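PDB 6AF0: Ctr9 protein from Myceliophthora thermophila, which probably serves as a scaffold of the Paf1 complex and binds the RNA polymerase II complex, this chain being its long helical part with tetratricopeptide repeats. Local coordinates for residues D830-A835 / I861-V866; E101-A106 / I337-V342; F553-L558 / F582-S587; E35-F40 / I67-R72; Y272-S277 / R289-A294. All coordinates share one frame; numbering follows the deposited sequence.

Contact 1: residues D830-A835 / I861-V866; sequences DAYKMA and IQIALV
The flat group of this contact is the Tyr-832 ring, and helix 850-869 meets it on a slant, neither squarely over a face nor squarely at an edge. Val-866 reaches the phenol end, its CG2 methyl lying 3.5 Å from Tyr-832 CZ. Gln-862 uses its CB rather than its amide, and that atom stands 4.2 Å from Tyr-832 CE1. At the root of the ring, Ile-863 CG1 comes to 3.7 Å from Tyr-832 CB, and the CD1 methyl beyond it also lies against the Tyr-832 carbonyl. With the tyrosine CG anti to the carbonyl carbon (chi1 -70°), the ring slants across the partner helix from Ile-863 at its root to Val-866 at its hydroxyl end.

Segments 830-835 and 861-866 run nearly antiparallel, at 167°, with axes 10.2 Å apart, as successive helices do in tetratricopeptide-type stacks; residues 830-835 fall within a predicted repeat. Leu-820 and Arg-824 of helix 809-826 also touch Tyr-832, which thus bridges three consecutive helices. An alanine at Tyr-832 would probably open a gap beside Val-866 and Gln-862, whose partner is the ring, while the Ile-863 contact at CB would largely remain. Ile-863 further extends along helix 829-845, touching both Leu-829 and Leu-836, while Arg-913 of helix 907-934 lies against Gln-862.

Contact 2: residues E101-A106 / I337-V342; sequences EAPRVA and IQYTDV
Pro-103 and Arg-104 lay the loop after helix 82-101 against the C-terminal end of helix 326-338, joining distant parts of a helical solenoid. The apolar share belongs to Pro-103, whose CB lies 3.5 Å from Tyr-339 CE1. Its CA meets the edge of the same ring near its plane, and Glu-101 O stands over a face.

Polar groups crowd around Arg-104 without all bonding to it. The chain, extended from CG to NE, runs along the backbone past Gln-338, and Thr-340 O lies over one face of the guanidinium, too poorly angled for a hydrogen bond to NE. Asp-341 O, close to NH2, instead accepts a bond from Ser-155 OG. An apolar side chain of another protein's chain also packs on Asp-341.

The one hydrogen bond between the segments is made by backbone: Arg-104 N donates to Gln-338 O, the carbonyl of the last helical residue, over 2.7 Å with an N-H...O angle of 161°.

Contact 3: residues F553-L558 / F582-S587; sequences FFQAAL and FNLGRS
Phe-554 opens the contact by placing its ring on Asn-583. Asn-583 CB sits over one face, 3.7 Å from the Phe-554 ring centroid and 22° off the normal, a CH-pi contact. Ser-587 comes to the edge of the ring, its CB 3.7 Å from Phe-554 CE2, and Leu-584 CD1 touches Phe-554 CB. An alanine at Phe-554 would probably strip Asn-583 CB of the face it rests on and leave a gap before Ser-587. One turn further on, Leu-558 CD1 meets the other branch of the same leucine, at 3.8 Å from Leu-584 CD2. Leu-584 has its CG anti to the backbone N (chi1 179°), and the fork so placed divides its methyls between Phe-554 and Leu-558.

The polar ends turn to other partners. Ser-587 OG bonds Thr-551 OG1; Asn-583 ND2 bonds Thr-579 O, while its OD1 is held by the backbone of another protein's chain, which also packs an apolar side chain on Phe-554. Segments 553-558 and 582-587 cross at -158°, their helices 547-566 and 573-591 being neighbours in a tetratricopeptide array, with helix 531-543 touching both Phe-554 and Asn-583 through Asn-535 and helix 594-607 lying against Phe-582 and Arg-586.

Contact 4: residues E35-F40 / I67-R72; sequences ELCSVF and IEMLLR
Cys-37 is the bump that helix 34-42 pushes between Met-69 and Arg-72 on helix 63-76. Its sulfur fills the Met-69 side of the hollow, with Cys-37 SG 3.5 Å from Met-69 CG. The other wall is the Arg-72 guanidinium, whose face lies on Cys-37 CB, that carbon standing 3.1 Å above the plane and offset toward its rim. Arg-72 leaves its backbone with CG anti to N (chi1 -174°) and then bends at chi3 (-37°), which brings the flat group across the cysteine toward Ser-38. Its edge is turned to Ser-38 OG, although that hydroxyl bonds weakly to Thr-34 O instead; Glu-41 offers Arg-72 a long, weak ion pair.

On the far side of the sulfur, Met-69 is a bump in its turn. Its CE approaches the Phe-40 ring obliquely, 3.8 Å from Phe-40 CE2, while Leu-36 CD2 lies beside its SD. Leu-36 CG also covers one face of the Phe-40 ring, and Trp-50 meets that ring edge-to-face. The axes of segments 35-40 and 67-72 lie 10.1 Å apart and cross at only -19°. Helix 47-59 comes between the two in sequence and touches Leu-36 and Met-69 through Val-53, so the near-parallel pair is that of alternate helices in an alpha-solenoid, as in tetratricopeptide repeats.

Contact 5: residues Y272-S277 / R289-A294; sequences YYLDAS and RLYKKA
Tyr-273 and Ala-294 meet where the contact is densest, CB against CB, and the two segment axes come within 8.2 Å. The small alanine lets the backbones approach, its CA lying 5.1 Å from Tyr-273 CA. At the other end Leu-290 fills the space between the helices: its CB faces Ser-277 CB, its CD1 reaches the backbone of Ala-276 and Ser-277, and its CD2 comes to the edge of the Tyr-273 ring, 3.9 Å from Tyr-273 CD1.

Toward solvent the fit is looser and made by longer side chains. With its CG anti to the backbone N (chi1 168°) and bends further along, Lys-293 drapes its aliphatic part over the Tyr-273 ring, CG 4.1 Å from the centroid and 7° off the normal, a CH-pi contact; Tyr-272 CD2 covers the opposite face. The Tyr-273 hydroxyl bonds Lys-249 NZ of helix 245-258. A third patch is covered by neighbours: Leu-274, its CD1 3.9 Å from Tyr-291 CE1, also carries an apolar side chain of another protein's chain. The segments cross at -158°, and their helices, 263-279 and 285-305, form an antiparallel helical hairpin, the building unit of tetratricopeptide-type solenoids.

How the contacts relate
From the N terminus, contact 4 comes first, closing a short loop that brings helices 34-42 and 63-76 together. Contact 2 then closes by far the longest loop, fastening residues 101-106 to 337-342 across 230 intervening residues, mostly helical. Contact 5 is nested inside it and joins two consecutive helices, its centre 28 Å from that of contact 2. Contacts 3 and 1 follow in series, each closing a short loop between sequential helices, and no two loops cross. The centres of contacts 4 and 1, near the two ends, lie 137 Å apart. Local pairings thus propagate the solenoid, while contact 2 ties remote stretches of its N-terminal half.

Contact 1: residues D830-A835 / I861-V866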
# COMPACT_ATOMS: atom_id res chain seq x y z
N ASP A 830 -9.89 43.08 -45.63
CA ASP A 830 -8.75 42.82 -44.77
C ASP A 830 -8.24 41.41 -44.96
O ASP A 830 -7.05 41.18 -44.78
CB ASP A 830 -9.09 43.09 -43.31
CG ASP A 830 -9.42 44.55 -43.06
OD1 ASP A 830 -8.68 45.42 -43.58
OD2 ASP A 830 -10.42 44.81 -42.36
N ALA A 831 -9.12 40.48 -45.33
CA ALA A 831 -8.75 39.10 -45.61
C ALA A 831 -7.99 38.94 -46.92
O ALA A 831 -7.13 38.07 -47.05
CB ALA A 831 -9.98 38.22 -45.62
N TYR A 832 -8.35 39.75 -47.91
CA TYR A 832 -7.59 39.82 -49.15
C TYR A 832 -6.25 40.49 -48.89
O TYR A 832 -5.24 40.08 -49.43
CB TYR A 832 -8.34 40.61 -50.21
CG TYR A 832 -9.57 39.94 -50.77
CD1 TYR A 832 -9.48 39.05 -51.84
CD2 TYR A 832 -10.84 40.23 -50.26
CE1 TYR A 832 -10.62 38.45 -52.37
CE2 TYR A 832 -11.99 39.63 -50.78
CZ TYR A 832 -11.86 38.75 -51.83
OH TYR A 832 -12.98 38.16 -52.36
N LYS A 833 -6.28 41.55 -48.07
CA LYS A 833 -5.06 42.24 -47.60
C LYS A 833 -4.07 41.22 -47.04
O LYS A 833 -2.91 41.17 -47.47
CB LYS A 833 -5.40 43.33 -46.55
CG LYS A 833 -4.51 43.36 -45.30
CD LYS A 833 -4.82 44.50 -44.34
CE LYS A 833 -3.62 44.76 -43.41
NZ LYS A 833 -3.95 45.45 -42.13
N MET A 834 -4.54 40.40 -46.10
CA MET A 834 -3.70 39.41 -45.45
C MET A 834 -3.20 38.40 -46.47
O MET A 834 -2.01 38.06 -46.49
CB MET A 834 -4.46 38.72 -44.32
CG MET A 834 -4.77 39.63 -43.14
SD MET A 834 -3.28 40.29 -42.38
CE MET A 834 -3.97 41.19 -40.99
N ALA A 835 -4.09 37.94 -47.35
CA ALA A 835 -3.74 36.98 -48.40
C ALA A 835 -2.63 37.50 -49.31
O ALA A 835 -1.81 36.74 -49.81
CB ALA A 835 -4.96 36.64 -49.23
N ILE A 861 -5.16 41.11 -58.42
CA ILE A 861 -6.26 41.17 -59.39
C ILE A 861 -7.59 40.91 -58.69
O ILE A 861 -8.59 41.53 -59.02
CB ILE A 861 -6.03 40.16 -60.52
CG1 ILE A 861 -4.73 40.50 -61.24
CG2 ILE A 861 -7.15 40.21 -61.53
CD1 ILE A 861 -4.37 39.55 -62.37
N GLN A 862 -7.62 40.00 -57.73
CA GLN A 862 -8.86 39.74 -56.99
C GLN A 862 -9.28 40.93 -56.16
O GLN A 862 -10.44 41.29 -56.16
CB GLN A 862 -8.74 38.48 -56.13
CG GLN A 862 -8.47 37.24 -56.97
CD GLN A 862 -9.56 36.96 -57.99
OE1 GLN A 862 -10.71 36.79 -57.62
NE2 GLN A 862 -9.19 36.90 -59.27
N ILE A 863 -8.34 41.56 -55.47
CA ILE A 863 -8.62 42.74 -54.67
C ILE A 863 -9.17 43.84 -55.58
O ILE A 863 -10.13 44.53 -55.26
CB ILE A 863 -7.37 43.28 -53.93
CG1 ILE A 863 -6.72 42.16 -53.12
CG2 ILE A 863 -7.73 44.44 -53.01
CD1 ILE A 863 -5.68 42.60 -52.10
N ALA A 864 -8.55 43.99 -56.73
CA ALA A 864 -9.03 44.90 -57.75
C ALA A 864 -10.49 44.62 -58.12
O ALA A 864 -11.33 45.52 -58.20
CB ALA A 864 -8.16 44.77 -58.97
N LEU A 865 -10.79 43.34 -58.34
CA LEU A 865 -12.12 42.92 -58.71
C LEU A 865 -13.15 43.21 -57.62
O LEU A 865 -14.17 43.80 -57.86
CB LEU A 865 -12.09 41.43 -59.01
CG LEU A 865 -12.89 40.98 -60.20
CD1 LEU A 865 -12.40 41.66 -61.48
CD2 LEU A 865 -12.76 39.47 -60.29
N VAL A 866 -12.88 42.78 -56.41
CA VAL A 866 -13.86 42.88 -55.34
C VAL A 866 -14.08 44.32 -55.07
O VAL A 866 -15.21 44.74 -54.91
CB VAL A 866 -13.41 42.17 -54.04
CG1 VAL A 866 -14.06 42.78 -52.80
CG2 VAL A 866 -13.73 40.68 -54.10

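Contact 2: residues E101-A106 / I337-V342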
# COMPACT_ATOMS: atom_id res chain seq x y z
N GLU A 101 -5.82 -26.50 40.81
CA GLU A 101 -4.39 -26.80 40.64
C GLU A 101 -4.04 -27.76 39.47
O GLU A 101 -2.86 -28.01 39.20
CB GLU A 101 -3.85 -27.37 41.95
CG GLU A 101 -3.71 -26.34 43.07
CD GLU A 101 -3.12 -26.93 44.35
OE1 GLU A 101 -2.64 -28.08 44.33
OE2 GLU A 101 -3.14 -26.23 45.38
N ALA A 102 -5.04 -28.28 38.77
CA ALA A 102 -4.82 -29.22 37.67
C ALA A 102 -4.27 -28.56 36.38
O ALA A 102 -4.21 -27.35 36.27
CB ALA A 102 -6.13 -29.94 37.36
N PRO A 103 -3.85 -29.38 35.40
CA PRO A 103 -3.51 -28.93 34.04
C PRO A 103 -4.61 -29.13 33.01
O PRO A 103 -5.42 -30.03 33.14
CB PRO A 103 -2.35 -29.83 33.67
CG PRO A 103 -2.68 -31.12 34.36
CD PRO A 103 -3.38 -30.76 35.64
N ARG A 104 -4.62 -28.29 31.98
CA ARG A 104 -5.49 -28.48 30.83
C ARG A 104 -5.25 -29.87 30.26
O ARG A 104 -6.17 -30.67 30.15
CB ARG A 104 -5.19 -27.45 29.74
CG ARG A 104 -6.12 -26.25 29.68
CD ARG A 104 -5.95 -25.52 28.35
NE ARG A 104 -6.65 -24.24 28.32
CZ ARG A 104 -7.95 -24.05 28.04
NH1 ARG A 104 -8.74 -25.08 27.77
NH2 ARG A 104 -8.47 -22.81 28.04
N VAL A 105 -4.00 -30.15 29.89
CA VAL A 105 -3.62 -31.49 29.44
C VAL A 105 -2.31 -31.92 30.10
O VAL A 105 -1.47 -31.07 30.45
CB VAL A 105 -3.49 -31.58 27.90
CG1 VAL A 105 -3.58 -33.03 27.44
CG2 VAL A 105 -4.58 -30.76 27.21
N ALA A 106 -2.15 -33.23 30.30
CA ALA A 106 -0.93 -33.81 30.87
C ALA A 106 0.02 -34.18 29.72
O ALA A 106 -0.39 -34.08 28.55
CB ALA A 106 -1.27 -35.01 31.74
N ILE A 337 0.54 -22.00 29.65
CA ILE A 337 -0.35 -22.70 28.71
C ILE A 337 -0.94 -23.98 29.33
O ILE A 337 -2.11 -24.32 29.10
CB ILE A 337 0.40 -23.07 27.40
CG1 ILE A 337 0.87 -21.81 26.66
CG2 ILE A 337 -0.48 -23.91 26.48
CD1 ILE A 337 1.85 -22.08 25.53
N GLN A 338 -0.14 -24.68 30.12
CA GLN A 338 -0.58 -25.94 30.71
C GLN A 338 -1.66 -25.73 31.74
O GLN A 338 -2.61 -26.52 31.78
CB GLN A 338 0.59 -26.68 31.35
CG GLN A 338 1.86 -26.66 30.52
CD GLN A 338 2.90 -27.68 30.94
OE1 GLN A 338 2.80 -28.27 32.02
NE2 GLN A 338 3.91 -27.87 30.09
N TYR A 339 -1.54 -24.67 32.56
CA TYR A 339 -2.35 -24.50 33.78
C TYR A 339 -3.46 -23.45 33.74
O TYR A 339 -3.82 -22.90 34.78
CB TYR A 339 -1.41 -24.20 34.95
CG TYR A 339 -0.66 -25.40 35.48
CD1 TYR A 339 -1.15 -26.70 35.31
CD2 TYR A 339 0.50 -25.25 36.21
CE1 TYR A 339 -0.48 -27.80 35.81
CE2 TYR A 339 1.17 -26.35 36.71
CZ TYR A 339 0.67 -27.62 36.51
OH TYR A 339 1.33 -28.71 37.02
N THR A 340 -4.06 -23.20 32.59
CA THR A 340 -4.95 -22.05 32.44
C THR A 340 -6.39 -22.39 32.11
O THR A 340 -6.65 -23.15 31.19
CB THR A 340 -4.48 -21.11 31.32
OG1 THR A 340 -3.06 -20.98 31.39
CG2 THR A 340 -5.07 -19.76 31.51
N ASP A 341 -7.31 -21.77 32.83
CA ASP A 341 -8.73 -21.86 32.52
C ASP A 341 -9.06 -20.97 31.32
O ASP A 341 -10.06 -21.18 30.65
CB ASP A 341 -9.57 -21.40 33.74
CG ASP A 341 -9.47 -22.35 34.96
OD1 ASP A 341 -10.14 -23.42 34.96
OD2 ASP A 341 -8.79 -21.99 35.95
N VAL A 342 -8.22 -19.98 31.08
CA VAL A 342 -8.48 -18.88 30.16
C VAL A 342 -7.80 -19.06 28.81
O VAL A 342 -6.61 -19.32 28.75
CB VAL A 342 -7.94 -17.55 30.77
CG1 VAL A 342 -8.39 -16.33 29.96
CG2 VAL A 342 -8.40 -17.39 32.21

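Contact 3: residues F553-L558 / F582-S587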
# COMPACT_ATOMS: atom_id res chain seq x y z
N PHE A 553 22.09 18.13 -10.46
CA PHE A 553 21.89 16.84 -9.78
C PHE A 553 22.80 15.74 -10.30
O PHE A 553 23.37 14.98 -9.52
CB PHE A 553 20.43 16.40 -9.82
CG PHE A 553 19.67 16.78 -8.59
CD1 PHE A 553 18.91 17.94 -8.56
CD2 PHE A 553 19.74 16.00 -7.44
CE1 PHE A 553 18.23 18.30 -7.42
CE2 PHE A 553 19.04 16.35 -6.29
CZ PHE A 553 18.29 17.50 -6.28
N PHE A 554 22.96 15.65 -11.62
CA PHE A 554 23.93 14.71 -12.18
C PHE A 554 25.35 15.00 -11.72
O PHE A 554 26.09 14.07 -11.39
CB PHE A 554 23.91 14.72 -13.70
CG PHE A 554 22.62 14.23 -14.28
CD1 PHE A 554 22.11 13.00 -13.89
CD2 PHE A 554 21.92 14.99 -15.22
CE1 PHE A 554 20.92 12.54 -14.40
CE2 PHE A 554 20.73 14.53 -15.74
CZ PHE A 554 20.23 13.30 -15.33
N GLN A 555 25.73 16.28 -11.72
CA GLN A 555 27.07 16.67 -11.32
C GLN A 555 27.27 16.28 -9.88
O GLN A 555 28.30 15.73 -9.51
CB GLN A 555 27.30 18.16 -11.50
CG GLN A 555 28.73 18.60 -11.16
CD GLN A 555 29.78 17.84 -11.93
OE1 GLN A 555 30.61 17.12 -11.36
NE2 GLN A 555 29.75 17.98 -13.27
N ALA A 556 26.24 16.57 -9.08
CA ALA A 556 26.25 16.24 -7.65
C ALA A 556 26.41 14.74 -7.41
O ALA A 556 27.08 14.31 -6.47
CB ALA A 556 24.99 16.76 -6.98
N ALA A 557 25.78 13.96 -8.28
CA ALA A 557 25.89 12.49 -8.25
C ALA A 557 27.31 12.01 -8.52
O ALA A 557 27.82 11.11 -7.84
CB ALA A 557 24.96 11.88 -9.26
N LEU A 558 27.93 12.60 -9.54
CA LEU A 558 29.32 12.32 -9.87
C LEU A 558 30.23 12.64 -8.71
O LEU A 558 31.04 11.81 -8.30
CB LEU A 558 29.75 13.13 -11.11
CG LEU A 558 29.20 12.63 -12.44
CD1 LEU A 558 29.58 13.58 -13.57
CD2 LEU A 558 29.69 11.23 -12.75
N PHE A 582 26.98 10.09 -19.05
CA PHE A 582 26.15 10.11 -20.23
C PHE A 582 24.95 10.97 -19.93
O PHE A 582 24.60 11.86 -20.70
CB PHE A 582 25.71 8.72 -20.66
CG PHE A 582 24.64 8.74 -21.70
CD1 PHE A 582 24.96 9.00 -23.03
CD2 PHE A 582 23.30 8.56 -21.35
CE1 PHE A 582 23.96 9.05 -24.00
CE2 PHE A 582 22.31 8.59 -22.31
CZ PHE A 582 22.64 8.84 -23.64
N ASN A 583 24.33 10.69 -18.79
CA ASN A 583 23.16 11.44 -18.36
C ASN A 583 23.51 12.93 -18.34
O ASN A 583 22.75 13.76 -18.85
CB ASN A 583 22.65 10.99 -16.99
CG ASN A 583 22.18 9.55 -17.00
OD1 ASN A 583 21.00 9.28 -16.92
ND2 ASN A 583 23.10 8.63 -17.09
N LEU A 584 24.68 13.25 -17.80
CA LEU A 584 25.14 14.63 -17.71
C LEU A 584 25.31 15.28 -19.09
O LEU A 584 24.96 16.44 -19.29
CB LEU A 584 26.45 14.71 -16.94
CG LEU A 584 27.03 16.12 -16.82
CD1 LEU A 584 26.14 17.03 -15.99
CD2 LEU A 584 28.42 16.07 -16.21
N GLY A 585 25.86 14.51 -20.03
CA GLY A 585 26.02 14.96 -21.42
C GLY A 585 24.69 15.19 -22.09
O GLY A 585 24.48 16.20 -22.78
N ARG A 586 23.78 14.26 -21.84
CA ARG A 586 22.41 14.35 -22.30
C ARG A 586 21.69 15.57 -21.76
O ARG A 586 20.89 16.17 -22.45
CB ARG A 586 21.63 13.10 -21.88
CG ARG A 586 20.32 12.92 -22.62
CD ARG A 586 20.57 12.57 -24.06
NE ARG A 586 19.36 12.67 -24.86
CZ ARG A 586 18.94 13.77 -25.45
NH1 ARG A 586 19.62 14.90 -25.33
NH2 ARG A 586 17.84 13.74 -26.17
N SER A 587 21.96 15.90 -20.50
CA SER A 587 21.35 17.03 -19.83
C SER A 587 21.88 18.32 -20.41
O SER A 587 21.11 19.22 -20.71
CB SER A 587 21.62 16.99 -18.33
OG SER A 587 20.81 17.93 -17.67

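Contact 4: residues E35-F40 / I67-R72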
# COMPACT_ATOMS: atom_id res chain seq x y z
N GLU A 35 -4.06 -46.14 56.93
CA GLU A 35 -4.26 -46.87 58.16
C GLU A 35 -5.40 -46.26 58.98
O GLU A 35 -6.27 -46.96 59.47
CB GLU A 35 -2.99 -46.83 58.98
CG GLU A 35 -3.09 -47.58 60.29
CD GLU A 35 -1.81 -47.52 61.07
OE1 GLU A 35 -1.38 -48.59 61.57
OE2 GLU A 35 -1.24 -46.40 61.18
N LEU A 36 -5.36 -44.96 59.14
CA LEU A 36 -6.34 -44.28 59.95
C LEU A 36 -7.72 -44.54 59.38
O LEU A 36 -8.66 -44.79 60.11
CB LEU A 36 -6.05 -42.78 59.99
CG LEU A 36 -7.05 -41.96 60.79
CD1 LEU A 36 -7.04 -42.35 62.25
CD2 LEU A 36 -6.72 -40.49 60.64
N CYS A 37 -7.82 -44.49 58.05
CA CYS A 37 -9.06 -44.81 57.35
C CYS A 37 -9.56 -46.19 57.74
O CYS A 37 -10.73 -46.36 58.09
CB CYS A 37 -8.84 -44.75 55.84
SG CYS A 37 -8.83 -43.11 55.14
N SER A 38 -8.67 -47.17 57.65
CA SER A 38 -8.97 -48.54 58.08
C SER A 38 -9.46 -48.59 59.52
O SER A 38 -10.46 -49.22 59.80
CB SER A 38 -7.75 -49.45 57.94
OG SER A 38 -7.48 -49.76 56.58
N VAL A 39 -8.76 -47.91 60.41
CA VAL A 39 -9.18 -47.79 61.81
C VAL A 39 -10.64 -47.32 61.90
O VAL A 39 -11.47 -47.94 62.55
CB VAL A 39 -8.25 -46.82 62.58
CG1 VAL A 39 -8.81 -46.46 63.95
CG2 VAL A 39 -6.87 -47.43 62.73
N PHE A 40 -10.95 -46.23 61.20
CA PHE A 40 -12.29 -45.64 61.20
C PHE A 40 -13.34 -46.58 60.64
O PHE A 40 -14.42 -46.68 61.19
CB PHE A 40 -12.30 -44.32 60.40
CG PHE A 40 -11.69 -43.13 61.13
CD1 PHE A 40 -11.03 -43.27 62.34
CD2 PHE A 40 -11.76 -41.87 60.56
CE1 PHE A 40 -10.47 -42.18 62.97
CE2 PHE A 40 -11.19 -40.78 61.19
CZ PHE A 40 -10.55 -40.94 62.40
N ILE A 67 -9.54 -36.14 50.41
CA ILE A 67 -10.50 -36.74 49.48
C ILE A 67 -10.71 -38.24 49.76
O ILE A 67 -11.85 -38.71 49.90
CB ILE A 67 -10.07 -36.56 48.02
CG1 ILE A 67 -10.00 -35.06 47.67
CG2 ILE A 67 -11.03 -37.29 47.08
CD1 ILE A 67 -9.59 -34.72 46.25
N GLU A 68 -9.59 -38.96 49.84
CA GLU A 68 -9.58 -40.41 50.08
C GLU A 68 -10.31 -40.77 51.36
O GLU A 68 -11.15 -41.67 51.37
CB GLU A 68 -8.14 -40.95 50.16
CG GLU A 68 -7.49 -41.31 48.82
CD GLU A 68 -7.28 -40.13 47.88
OE1 GLU A 68 -8.20 -39.30 47.71
OE2 GLU A 68 -6.18 -40.05 47.27
N MET A 69 -9.98 -40.07 52.44
CA MET A 69 -10.69 -40.25 53.70
C MET A 69 -12.19 -40.08 53.51
O MET A 69 -12.96 -40.96 53.86
CB MET A 69 -10.19 -39.25 54.73
CG MET A 69 -8.83 -39.60 55.28
SD MET A 69 -8.60 -38.95 56.94
CE MET A 69 -10.04 -39.55 57.79
N LEU A 70 -12.62 -38.97 52.94
CA LEU A 70 -14.04 -38.72 52.80
C LEU A 70 -14.70 -39.68 51.82
O LEU A 70 -15.90 -39.92 51.91
CB LEU A 70 -14.32 -37.28 52.37
CG LEU A 70 -13.82 -36.20 53.33
CD1 LEU A 70 -14.31 -34.85 52.83
CD2 LEU A 70 -14.25 -36.45 54.77
N LEU A 71 -13.93 -40.24 50.89
CA LEU A 71 -14.45 -41.26 49.96
C LEU A 71 -14.85 -42.52 50.72
O LEU A 71 -15.93 -43.07 50.53
CB LEU A 71 -13.40 -41.61 48.91
CG LEU A 71 -13.81 -41.49 47.44
CD1 LEU A 71 -14.33 -40.10 47.12
CD2 LEU A 71 -12.61 -41.80 46.55
N ARG A 72 -13.95 -42.94 51.59
CA ARG A 72 -14.16 -44.12 52.41
C ARG A 72 -15.25 -43.90 53.45
O ARG A 72 -16.13 -44.75 53.62
CB ARG A 72 -12.85 -44.50 53.08
CG ARG A 72 -12.91 -45.81 53.84
CD ARG A 72 -11.54 -46.35 54.20
NE ARG A 72 -10.52 -46.14 53.18
CZ ARG A 72 -9.31 -46.70 53.18
NH1 ARG A 72 -8.94 -47.53 54.15
NH2 ARG A 72 -8.46 -46.43 52.20

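Contact 5: residues Y272-S277 / R289-A294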
# COMPACT_ATOMS: atom_id res chain seq x y z
N TYR A 272 -1.04 -2.92 35.38
CA TYR A 272 -1.45 -1.51 35.34
C TYR A 272 -0.25 -0.68 34.89
O TYR A 272 -0.35 0.14 33.96
CB TYR A 272 -1.95 -1.03 36.69
CG TYR A 272 -2.04 0.47 36.72
CD1 TYR A 272 -3.17 1.12 36.27
CD2 TYR A 272 -0.98 1.25 37.16
CE1 TYR A 272 -3.25 2.49 36.28
CE2 TYR A 272 -1.05 2.63 37.15
CZ TYR A 272 -2.19 3.23 36.69
OH TYR A 272 -2.30 4.59 36.68
N TYR A 273 0.87 -0.93 35.54
CA TYR A 273 2.09 -0.20 35.24
C TYR A 273 2.57 -0.52 33.86
O TYR A 273 3.09 0.35 33.21
CB TYR A 273 3.18 -0.48 36.28
CG TYR A 273 2.96 0.25 37.57
CD1 TYR A 273 3.14 1.62 37.66
CD2 TYR A 273 2.54 -0.43 38.70
CE1 TYR A 273 2.91 2.28 38.85
CE2 TYR A 273 2.30 0.22 39.88
CZ TYR A 273 2.49 1.58 39.95
OH TYR A 273 2.27 2.22 41.14
N LEU A 274 2.42 -1.77 33.42
CA LEU A 274 2.80 -2.17 32.05
C LEU A 274 2.00 -1.35 31.02
O LEU A 274 2.56 -0.71 30.15
CB LEU A 274 2.57 -3.67 31.84
CG LEU A 274 3.07 -4.34 30.54
CD1 LEU A 274 4.54 -4.10 30.29
CD2 LEU A 274 2.82 -5.84 30.54
N ASP A 275 0.68 -1.35 31.15
CA ASP A 275 -0.18 -0.56 30.29
C ASP A 275 0.29 0.92 30.27
O ASP A 275 0.46 1.53 29.18
CB ASP A 275 -1.60 -0.71 30.80
CG ASP A 275 -2.60 0.08 30.02
OD1 ASP A 275 -2.95 -0.27 28.86
OD2 ASP A 275 -3.10 1.06 30.63
N ALA A 276 0.53 1.48 31.47
CA ALA A 276 1.05 2.85 31.66
C ALA A 276 2.38 3.09 30.94
O ALA A 276 2.60 4.15 30.38
CB ALA A 276 1.21 3.15 33.15
N SER A 277 3.26 2.09 30.96
CA SER A 277 4.55 2.17 30.29
C SER A 277 4.35 2.19 28.80
O SER A 277 5.17 2.72 28.08
CB SER A 277 5.44 0.99 30.64
OG SER A 277 4.98 -0.23 30.09
N ARG A 289 11.38 3.43 34.53
CA ARG A 289 10.93 3.28 35.91
C ARG A 289 9.64 2.48 35.95
O ARG A 289 9.58 1.48 36.66
CB ARG A 289 10.75 4.62 36.63
CG ARG A 289 10.05 4.45 37.97
CD ARG A 289 10.25 5.56 38.98
NE ARG A 289 10.29 4.96 40.33
CZ ARG A 289 9.84 5.51 41.44
NH1 ARG A 289 9.28 6.73 41.41
NH2 ARG A 289 9.94 4.82 42.58
N LEU A 290 8.64 2.92 35.19
CA LEU A 290 7.35 2.20 35.07
C LEU A 290 7.46 0.71 34.68
O LEU A 290 6.71 -0.13 35.15
CB LEU A 290 6.46 2.87 34.03
CG LEU A 290 5.97 4.27 34.30
CD1 LEU A 290 5.31 4.82 33.05
CD2 LEU A 290 4.99 4.27 35.46
N TYR A 291 8.38 0.38 33.79
CA TYR A 291 8.47 -0.97 33.26
C TYR A 291 9.20 -1.89 34.20
O TYR A 291 8.85 -3.05 34.32
CB TYR A 291 9.18 -0.97 31.90
CG TYR A 291 9.31 -2.34 31.28
CD1 TYR A 291 8.27 -2.88 30.54
CD2 TYR A 291 10.47 -3.07 31.41
CE1 TYR A 291 8.38 -4.14 29.97
CE2 TYR A 291 10.60 -4.33 30.84
CZ TYR A 291 9.55 -4.86 30.12
OH TYR A 291 9.72 -6.11 29.59
N LYS A 292 10.25 -1.37 34.83
CA LYS A 292 11.04 -2.15 35.79
C LYS A 292 10.17 -2.33 37.04
O LYS A 292 10.09 -3.41 37.66
CB LYS A 292 12.37 -1.46 36.14
CG LYS A 292 13.00 -0.65 35.02
CD LYS A 292 14.21 0.18 35.47
CE LYS A 292 15.53 -0.41 34.96
NZ LYS A 292 15.75 -0.06 33.52
N LYS A 293 9.48 -1.25 37.39
CA LYS A 293 8.54 -1.27 38.50
C LYS A 293 7.55 -2.38 38.33
O LYS A 293 7.37 -3.22 39.21
CB LYS A 293 7.77 0.04 38.58
CG LYS A 293 6.59 -0.04 39.53
CD LYS A 293 6.57 1.13 40.50
CE LYS A 293 6.32 0.67 41.93
NZ LYS A 293 6.60 1.75 42.89
N ALA A 294 6.87 -2.35 37.20
CA ALA A 294 5.81 -3.30 36.90
C ALA A 294 6.27 -4.72 36.89
O ALA A 294 5.72 -5.57 37.57
CB ALA A 294 5.23 -3.00 35.55